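Enolase from the environmental genome shotgun sequencing of the Sargasso Sea (PDB 2QGY) is of unknown function but, as a magnesium-binding member of the enolase superfamily, probably acts on a carboxylate substrate by abstracting a proton. Local coordinates at residues I38-T43 against E48-A53. Residues are numbered along the deposited sequence; the frame is centred on the assembly and turned at random.
Sequences IIKITT and EGWGEA
Lys-40 lies over one face of the Trp-50 ring. Lys-40 CB sits 4.0 Å from the centroid of the Trp-50 six-membered ring, almost on the normal, in a CH-pi contact. CG is anti to the backbone N (chi1 -171°), which carries the chain across the indole, and Lys-40 CD comes to 3.5 Å from Trp-50 CZ2. A bend at chi3 (87°) then turns the amine toward Glu-48. Lys-40 NZ meets Glu-48 OE2 at 2.7 Å, from above the carboxylate plane. Glu-366 is a second salt-bridge partner of this amine. Ile-38 CG2 packs at the edge of the indole, 3.7 Å from Trp-50 CE3. Ile-38 and Trp-50 are both buried here, and Val-309 touches both side chains. On the other face, Ile-39 and Ile-41 lie opposite Gly-51 and Gly-49 and pack closely on helix 99-120; Ile-39 CG1 is 3.9 Å from Gly-51 CA. Four nearly straight backbone hydrogen bonds join these two pairs. Thr-42, partly exposed, is held more loosely; Thr-42 OG1 stays 4.2 Å from Glu-48 CG. The hairpin forms the last two strands of the antiparallel meander, backed by helices, that is typical of the N-terminal capping domain of the mandelate racemase/muconate lactonizing enzyme family.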
loop_
_atom_site.group_PDB
_atom_site.type_symbol
_atom_site.label_atom_id
_atom_site.label_comp_id
_atom_site.label_asym_id
_atom_site.label_seq_id
_atom_site.Cartn_x
_atom_site.Cartn_y
_atom_site.Cartn_z
ATOM N N ILE A 38 -11.385 -15.598 1.011
ATOM C CA ILE A 38 -11.162 -16.587 2.061
ATOM C C ILE A 38 -10.237 -17.654 1.489
ATOM O O ILE A 38 -10.420 -18.055 0.354
ATOM C CB ILE A 38 -12.488 -17.181 2.489
ATOM C CG1 ILE A 38 -13.332 -16.060 3.141
ATOM C CG2 ILE A 38 -12.250 -18.316 3.474
ATOM C CD1 ILE A 38 -14.704 -16.463 3.563
ATOM N N ILE A 39 -9.229 -18.068 2.252
ATOM C CA ILE A 39 -8.277 -19.076 1.764
ATOM C C ILE A 39 -8.215 -20.291 2.680
ATOM O O ILE A 39 -8.503 -20.211 3.870
ATOM C CB ILE A 39 -6.847 -18.476 1.559
ATOM C CG1 ILE A 39 -6.066 -18.387 2.882
ATOM C CG2 ILE A 39 -6.932 -17.093 0.892
ATOM C CD1 ILE A 39 -4.598 -17.969 2.672
ATOM N N LYS A 40 -7.820 -21.429 2.105
ATOM C CA LYS A 40 -7.525 -22.600 2.905
ATOM C C LYS A 40 -6.193 -23.145 2.403
ATOM O O LYS A 40 -6.025 -23.367 1.212
ATOM C CB LYS A 40 -8.619 -23.666 2.743
ATOM C CG LYS A 40 -8.423 -24.779 3.747
ATOM C CD LYS A 40 -9.448 -25.927 3.586
ATOM C CE LYS A 40 -9.005 -26.955 2.582
ATOM N NZ LYS A 40 -10.064 -28.041 2.533
ATOM N N ILE A 41 -5.267 -23.340 3.329
ATOM C CA ILE A 41 -3.934 -23.885 3.054
ATOM C C ILE A 41 -3.921 -25.263 3.708
ATOM O O ILE A 41 -4.396 -25.410 4.832
ATOM C CB ILE A 41 -2.842 -22.985 3.679
ATOM C CG1 ILE A 41 -2.694 -21.679 2.859
ATOM C CG2 ILE A 41 -1.507 -23.732 3.787
ATOM C CD1 ILE A 41 -1.615 -20.727 3.354
ATOM N N THR A 42 -3.403 -26.263 2.988
ATOM C CA THR A 42 -3.205 -27.616 3.536
ATOM C C THR A 42 -1.702 -27.902 3.582
ATOM O O THR A 42 -0.989 -27.683 2.592
ATOM C CB THR A 42 -3.887 -28.701 2.654
ATOM O OG1 THR A 42 -5.238 -28.309 2.380
ATOM C CG2 THR A 42 -3.901 -30.084 3.395
ATOM N N THR A 43 -1.215 -28.339 4.736
ATOM C CA THR A 43 0.196 -28.676 4.823
ATOM C C THR A 43 0.425 -30.078 4.263
ATOM O O THR A 43 -0.522 -30.834 4.038
ATOM C CB THR A 43 0.714 -28.668 6.271
ATOM O OG1 THR A 43 0.166 -29.786 6.984
ATOM C CG2 THR A 43 0.353 -27.349 6.985
ATOM N N GLU A 48 -5.140 -28.436 7.903
ATOM C CA GLU A 48 -5.823 -27.388 7.157
ATOM C C GLU A 48 -5.844 -26.110 7.972
ATOM O O GLU A 48 -6.140 -26.132 9.177
ATOM C CB GLU A 48 -7.270 -27.792 6.870
ATOM C CG GLU A 48 -7.429 -28.974 5.950
ATOM C CD GLU A 48 -8.887 -29.203 5.539
ATOM O OE1 GLU A 48 -9.802 -28.861 6.322
ATOM O OE2 GLU A 48 -9.119 -29.740 4.434
ATOM N N GLY A 49 -5.519 -25.000 7.321
ATOM C CA GLY A 49 -5.638 -23.696 7.989
ATOM C C GLY A 49 -6.430 -22.724 7.142
ATOM O O GLY A 49 -6.213 -22.627 5.937
ATOM N N TRP A 50 -7.274 -21.943 7.806
ATOM C CA TRP A 50 -8.128 -20.965 7.146
ATOM C C TRP A 50 -7.655 -19.538 7.419
ATOM O O TRP A 50 -7.290 -19.208 8.558
ATOM C CB TRP A 50 -9.552 -21.102 7.648
ATOM C CG TRP A 50 -10.216 -22.348 7.196
ATOM C CD1 TRP A 50 -10.215 -23.563 7.827
ATOM C CD2 TRP A 50 -11.009 -22.497 6.020
ATOM N NE1 TRP A 50 -10.954 -24.475 7.095
ATOM C CE2 TRP A 50 -11.454 -23.842 5.982
ATOM C CE3 TRP A 50 -11.381 -21.620 4.980
ATOM C CZ2 TRP A 50 -12.275 -24.335 4.943
ATOM C CZ3 TRP A 50 -12.187 -22.104 3.940
ATOM C CH2 TRP A 50 -12.617 -23.463 3.926
ATOM N N GLY A 51 -7.691 -18.721 6.363
ATOM C CA GLY A 51 -7.300 -17.304 6.412
ATOM C C GLY A 51 -8.332 -16.496 5.648
ATOM O O GLY A 51 -9.161 -17.032 4.899
ATOM N N GLU A 52 -8.274 -15.186 5.838
ATOM C CA GLU A 52 -9.151 -14.271 5.136
ATOM C C GLU A 52 -8.368 -12.979 4.949
ATOM O O GLU A 52 -7.664 -12.571 5.861
ATOM C CB GLU A 52 -10.422 -14.004 5.945
ATOM C CG GLU A 52 -11.409 -13.081 5.187
ATOM C CD GLU A 52 -12.850 -13.078 5.684
ATOM O OE1 GLU A 52 -13.238 -13.837 6.626
ATOM O OE2 GLU A 52 -13.630 -12.275 5.110
ATOM N N ALA A 53 -8.419 -12.409 3.744
ATOM C CA ALA A 53 -7.745 -11.145 3.415
ATOM C C ALA A 53 -8.772 -10.035 3.415
ATOM O O ALA A 53 -9.921 -10.251 2.992
ATOM C CB ALA A 53 -7.122 -11.200 2.007
#